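Local coordinates for carbohydrate binding protein, putative, cpb33A (Cellvibrio japonicus, PDB 5FJQ) that acts as a copper-dependent lytic polysaccharide monooxygenase important for efficient utilization of chitin, at residues F92-T102 against R165-I175. Residues are numbered along the deposited sequence; the frame is centred on the assembly and turned at random.
With CU (copper (II) ion), chain D.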
loop_
_atom_site.group_PDB
_atom_site.type_symbol
_atom_site.label_atom_id
_atom_site.label_comp_id
_atom_site.label_asym_id
_atom_site.label_seq_id
_atom_site.Cartn_x
_atom_site.Cartn_y
_atom_site.Cartn_z
ATOM N N PHE A 92 1.577 12.088 0.418
ATOM C CA PHE A 92 1.963 10.679 0.581
ATOM C C PHE A 92 3.444 10.543 0.277
ATOM O O PHE A 92 3.964 11.067 -0.718
ATOM C CB PHE A 92 1.136 9.780 -0.348
ATOM C CG PHE A 92 -0.306 9.654 0.055
ATOM C CD1 PHE A 92 -1.224 10.680 -0.208
ATOM C CD2 PHE A 92 -0.735 8.573 0.761
ATOM C CE1 PHE A 92 -2.547 10.554 0.205
ATOM C CE2 PHE A 92 -2.060 8.446 1.188
ATOM C CZ PHE A 92 -2.960 9.437 0.910
ATOM N N VAL A 93 4.136 9.851 1.154
ATOM C CA VAL A 93 5.564 9.893 1.080
ATOM C C VAL A 93 6.021 8.471 1.071
ATOM O O VAL A 93 5.609 7.718 1.964
ATOM C CB VAL A 93 6.178 10.577 2.347
ATOM C CG1 VAL A 93 7.690 10.382 2.356
ATOM C CG2 VAL A 93 5.756 12.070 2.467
ATOM N N TRP A 94 6.896 8.157 0.113
ATOM C CA TRP A 94 7.515 6.824 0.037
ATOM C C TRP A 94 8.918 7.010 0.580
ATOM O O TRP A 94 9.658 7.863 0.098
ATOM C CB TRP A 94 7.603 6.271 -1.394
ATOM C CG TRP A 94 6.350 5.632 -1.958
ATOM C CD1 TRP A 94 5.291 6.288 -2.429
ATOM C CD2 TRP A 94 6.106 4.229 -2.225
ATOM N NE1 TRP A 94 4.317 5.433 -2.899
ATOM C CE2 TRP A 94 4.805 4.146 -2.821
ATOM C CE3 TRP A 94 6.841 3.041 -2.012
ATOM C CZ2 TRP A 94 4.231 2.947 -3.197
ATOM C CZ3 TRP A 94 6.279 1.852 -2.387
ATOM C CH2 TRP A 94 4.953 1.788 -2.957
ATOM N N THR A 95 9.259 6.240 1.601
ATOM C CA THR A 95 10.631 6.175 2.058
ATOM C C THR A 95 11.244 4.969 1.371
ATOM O O THR A 95 10.858 3.821 1.617
ATOM C CB THR A 95 10.713 6.052 3.588
ATOM O OG1 THR A 95 10.167 7.249 4.125
ATOM C CG2 THR A 95 12.170 5.930 4.020
ATOM N N ASN A 96 12.181 5.267 0.483
ATOM C CA ASN A 96 12.864 4.305 -0.301
ATOM C C ASN A 96 14.170 3.853 0.345
ATOM O O ASN A 96 15.039 4.674 0.599
ATOM C CB ASN A 96 13.075 4.878 -1.708
ATOM C CG ASN A 96 11.759 5.242 -2.343
ATOM O OD1 ASN A 96 10.727 4.747 -1.887
ATOM N ND2 ASN A 96 11.763 6.207 -3.271
ATOM N N THR A 97 14.304 2.558 0.602
ATOM C CA THR A 97 15.564 2.048 1.173
ATOM C C THR A 97 16.577 1.857 0.083
ATOM O O THR A 97 17.774 1.960 0.328
ATOM C CB THR A 97 15.337 0.733 1.941
ATOM O OG1 THR A 97 14.881 -0.315 1.020
ATOM C CG2 THR A 97 14.366 1.023 3.121
ATOM N N ALA A 98 16.106 1.466 -1.114
ATOM C CA ALA A 98 16.968 1.419 -2.262
ATOM C C ALA A 98 16.244 2.135 -3.397
ATOM O O ALA A 98 15.246 1.618 -3.899
ATOM C CB ALA A 98 17.286 -0.033 -2.635
ATOM N N ALA A 99 16.796 3.250 -3.861
ATOM C CA ALA A 99 16.229 4.011 -4.992
ATOM C C ALA A 99 16.241 3.237 -6.322
ATOM O O ALA A 99 17.048 2.335 -6.506
ATOM C CB ALA A 99 16.962 5.308 -5.142
ATOM N N HIS A 100 15.325 3.583 -7.229
ATOM C CA HIS A 100 15.256 2.975 -8.534
ATOM C C HIS A 100 14.790 4.044 -9.532
ATOM O O HIS A 100 14.215 5.085 -9.121
ATOM C CB HIS A 100 14.327 1.768 -8.540
ATOM C CG HIS A 100 14.782 0.632 -7.666
ATOM N ND1 HIS A 100 16.039 0.085 -7.761
ATOM C CD2 HIS A 100 14.149 -0.053 -6.684
ATOM C CE1 HIS A 100 16.155 -0.922 -6.900
ATOM N NE2 HIS A 100 15.028 -1.004 -6.216
ATOM N N LYS A 101 15.063 3.809 -10.834
ATOM C CA LYS A 101 14.474 4.641 -11.896
ATOM C C LYS A 101 13.009 4.226 -11.913
ATOM O O LYS A 101 12.717 3.076 -11.703
ATOM C CB LYS A 101 15.165 4.437 -13.255
ATOM C CG LYS A 101 16.674 4.547 -13.193
ATOM C CD LYS A 101 17.246 5.098 -14.483
ATOM C CE LYS A 101 18.609 5.767 -14.279
ATOM N NZ LYS A 101 18.466 7.188 -13.827
ATOM N N THR A 102 12.107 5.197 -12.071
ATOM C CA THR A 102 10.645 5.034 -11.825
ATOM C C THR A 102 9.883 5.335 -13.111
ATOM O O THR A 102 10.067 6.405 -13.718
ATOM C CB THR A 102 10.170 6.010 -10.715
ATOM O OG1 THR A 102 10.819 5.640 -9.488
ATOM C CG2 THR A 102 8.672 5.969 -10.504
ATOM N N ARG A 165 14.652 1.517 -18.312
ATOM C CA ARG A 165 15.816 2.279 -17.936
ATOM C C ARG A 165 16.615 1.542 -16.891
ATOM O O ARG A 165 17.650 2.035 -16.437
ATOM C CB ARG A 165 15.397 3.704 -17.456
ATOM C CG ARG A 165 14.829 4.605 -18.566
ATOM C CD ARG A 165 14.773 6.074 -18.219
ATOM N NE ARG A 165 13.595 6.406 -17.401
ATOM C CZ ARG A 165 13.619 6.987 -16.189
ATOM N NH1 ARG A 165 14.793 7.317 -15.645
ATOM N NH2 ARG A 165 12.468 7.226 -15.531
ATOM N N ASP A 166 16.115 0.395 -16.447
ATOM C CA ASP A 166 16.551 -0.115 -15.155
ATOM C C ASP A 166 16.206 -1.567 -14.946
ATOM O O ASP A 166 17.043 -2.404 -15.245
ATOM C CB ASP A 166 16.049 0.814 -13.998
ATOM C CG ASP A 166 16.589 0.425 -12.640
ATOM O OD1 ASP A 166 17.297 -0.617 -12.493
ATOM O OD2 ASP A 166 16.276 1.165 -11.679
ATOM N N ALA A 167 15.018 -1.875 -14.404
ATOM C CA ALA A 167 14.551 -3.245 -14.202
ATOM C C ALA A 167 13.040 -3.217 -13.951
ATOM O O ALA A 167 12.482 -2.175 -13.518
ATOM C CB ALA A 167 15.258 -3.929 -13.034
ATOM N N ALA A 168 12.401 -4.349 -14.251
ATOM C CA ALA A 168 10.964 -4.541 -14.086
ATOM C C ALA A 168 10.733 -4.998 -12.653
ATOM O O ALA A 168 11.291 -5.974 -12.204
ATOM C CB ALA A 168 10.445 -5.582 -15.068
ATOM N N GLU A 169 9.967 -4.271 -11.894
ATOM C CA GLU A 169 9.672 -4.678 -10.526
ATOM C C GLU A 169 8.597 -3.730 -10.048
ATOM O O GLU A 169 8.502 -2.551 -10.515
ATOM C CB GLU A 169 10.923 -4.616 -9.615
ATOM C CG GLU A 169 10.794 -5.332 -8.285
ATOM C CD GLU A 169 12.090 -5.243 -7.453
ATOM O OE1 GLU A 169 12.867 -4.322 -7.704
ATOM O OE2 GLU A 169 12.372 -6.122 -6.593
ATOM N N GLY A 170 7.758 -4.258 -9.154
ATOM C CA GLY A 170 6.618 -3.523 -8.587
ATOM C C GLY A 170 6.733 -3.547 -7.066
ATOM O O GLY A 170 7.171 -4.578 -6.489
ATOM N N PHE A 171 6.401 -2.418 -6.425
ATOM C CA PHE A 171 6.198 -2.345 -4.969
ATOM C C PHE A 171 4.788 -1.849 -4.610
ATOM O O PHE A 171 4.250 -0.882 -5.235
ATOM C CB PHE A 171 7.271 -1.416 -4.297
ATOM C CG PHE A 171 8.653 -1.808 -4.622
ATOM C CD1 PHE A 171 9.313 -2.806 -3.843
ATOM C CD2 PHE A 171 9.265 -1.329 -5.768
ATOM C CE1 PHE A 171 10.595 -3.247 -4.187
ATOM C CE2 PHE A 171 10.543 -1.792 -6.136
ATOM C CZ PHE A 171 11.218 -2.736 -5.340
ATOM N N TYR A 172 4.214 -2.481 -3.581
ATOM C CA TYR A 172 2.791 -2.346 -3.319
ATOM C C TYR A 172 2.468 -2.004 -1.879
ATOM O O TYR A 172 2.865 -2.745 -0.976
ATOM C CB TYR A 172 2.010 -3.588 -3.800
ATOM C CG TYR A 172 2.381 -3.956 -5.206
ATOM C CD1 TYR A 172 3.470 -4.823 -5.472
ATOM C CD2 TYR A 172 1.633 -3.479 -6.279
ATOM C CE1 TYR A 172 3.822 -5.122 -6.773
ATOM C CE2 TYR A 172 1.969 -3.809 -7.591
ATOM C CZ TYR A 172 3.069 -4.641 -7.816
ATOM O OH TYR A 172 3.429 -4.945 -9.083
ATOM N N GLN A 173 1.742 -0.894 -1.677
ATOM C CA GLN A 173 1.399 -0.480 -0.351
ATOM C C GLN A 173 -0.021 -0.073 -0.141
ATOM O O GLN A 173 -0.430 1.018 -0.600
ATOM C CB GLN A 173 2.232 0.747 0.081
ATOM C CG GLN A 173 3.723 0.573 0.062
ATOM C CD GLN A 173 4.180 0.004 1.358
ATOM O OE1 GLN A 173 4.096 0.663 2.357
ATOM N NE2 GLN A 173 4.617 -1.275 1.361
ATOM N N CYS A 174 -0.711 -0.882 0.661
ATOM C CA CYS A 174 -2.021 -0.580 1.218
ATOM C C CYS A 174 -1.877 0.336 2.407
ATOM O O CYS A 174 -1.077 0.037 3.293
ATOM C CB CYS A 174 -2.699 -1.819 1.706
ATOM S SG CYS A 174 -3.371 -2.894 0.358
ATOM N N ILE A 175 -2.643 1.448 2.384
ATOM C CA ILE A 175 -2.652 2.493 3.446
ATOM C C ILE A 175 -4.118 2.604 3.915
ATOM O O ILE A 175 -5.010 2.649 3.060
ATOM C CB ILE A 175 -2.173 3.833 2.882
ATOM C CG1 ILE A 175 -0.790 3.641 2.175
ATOM C CG2 ILE A 175 -1.989 4.842 4.007
ATOM C CD1 ILE A 175 -0.549 4.603 1.015
HETATM CU CU CU D . 14.394 -2.067 -4.765
HETATM O O HOH W 1 18.018 0.844 -9.524
#
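His100 and Phe171 meet beside the copper site of this lytic polysaccharide monooxygenase domain, at one end of its immunoglobulin-like beta sandwich. The two side chains run at about a right angle, yet their ring planes are nearly parallel, and Phe171 CE2 comes within 4.0 Å of His100 CD2. His100 NE2 binds the copper ion at 1.9 Å, completing with His1 and its amino nitrogen the histidine brace of the family. Phe171 brings its CZ to 3.3 Å from the copper, in the position of the axial phenylalanine found in many AA10 enzymes. The other imidazole nitrogen, ND1, donates to a water at the ring edge, in plane, which donates in turn to Asp166 OD2. The same OD2 accepts Lys101 N at 3.0 Å through its anti lone pair (N-H...O angle 159°). Asp166 CG stands opposite the backbone nitrogen (chi1 -174°), which carries the carboxylate to the loop of residues 97-101. Arg161 forms salt bridges with Asp166 OD1 and with Glu169 OE1, and so may fix this second shell. Farther out, Lys101 CB lies over one face of the Arg165 guanidinium; Asp135 and Asp162 pair with the arginine, while Lys101 NZ turns to Gln136. Deeper in, strands 92-96 and 169-175 face each other across the sandwich, their N-to-C directions 134° apart and the axes of these short segments 10.9 Å apart at closest. The Trp94 indole reaches across between them, its NE1 hydrogen-bonded to Ser157, and its CH2 lies 3.5 Å from Gln173 CG. Beyond it, Phe92 CD2 touches Ile175 CD1 at 4.0 Å.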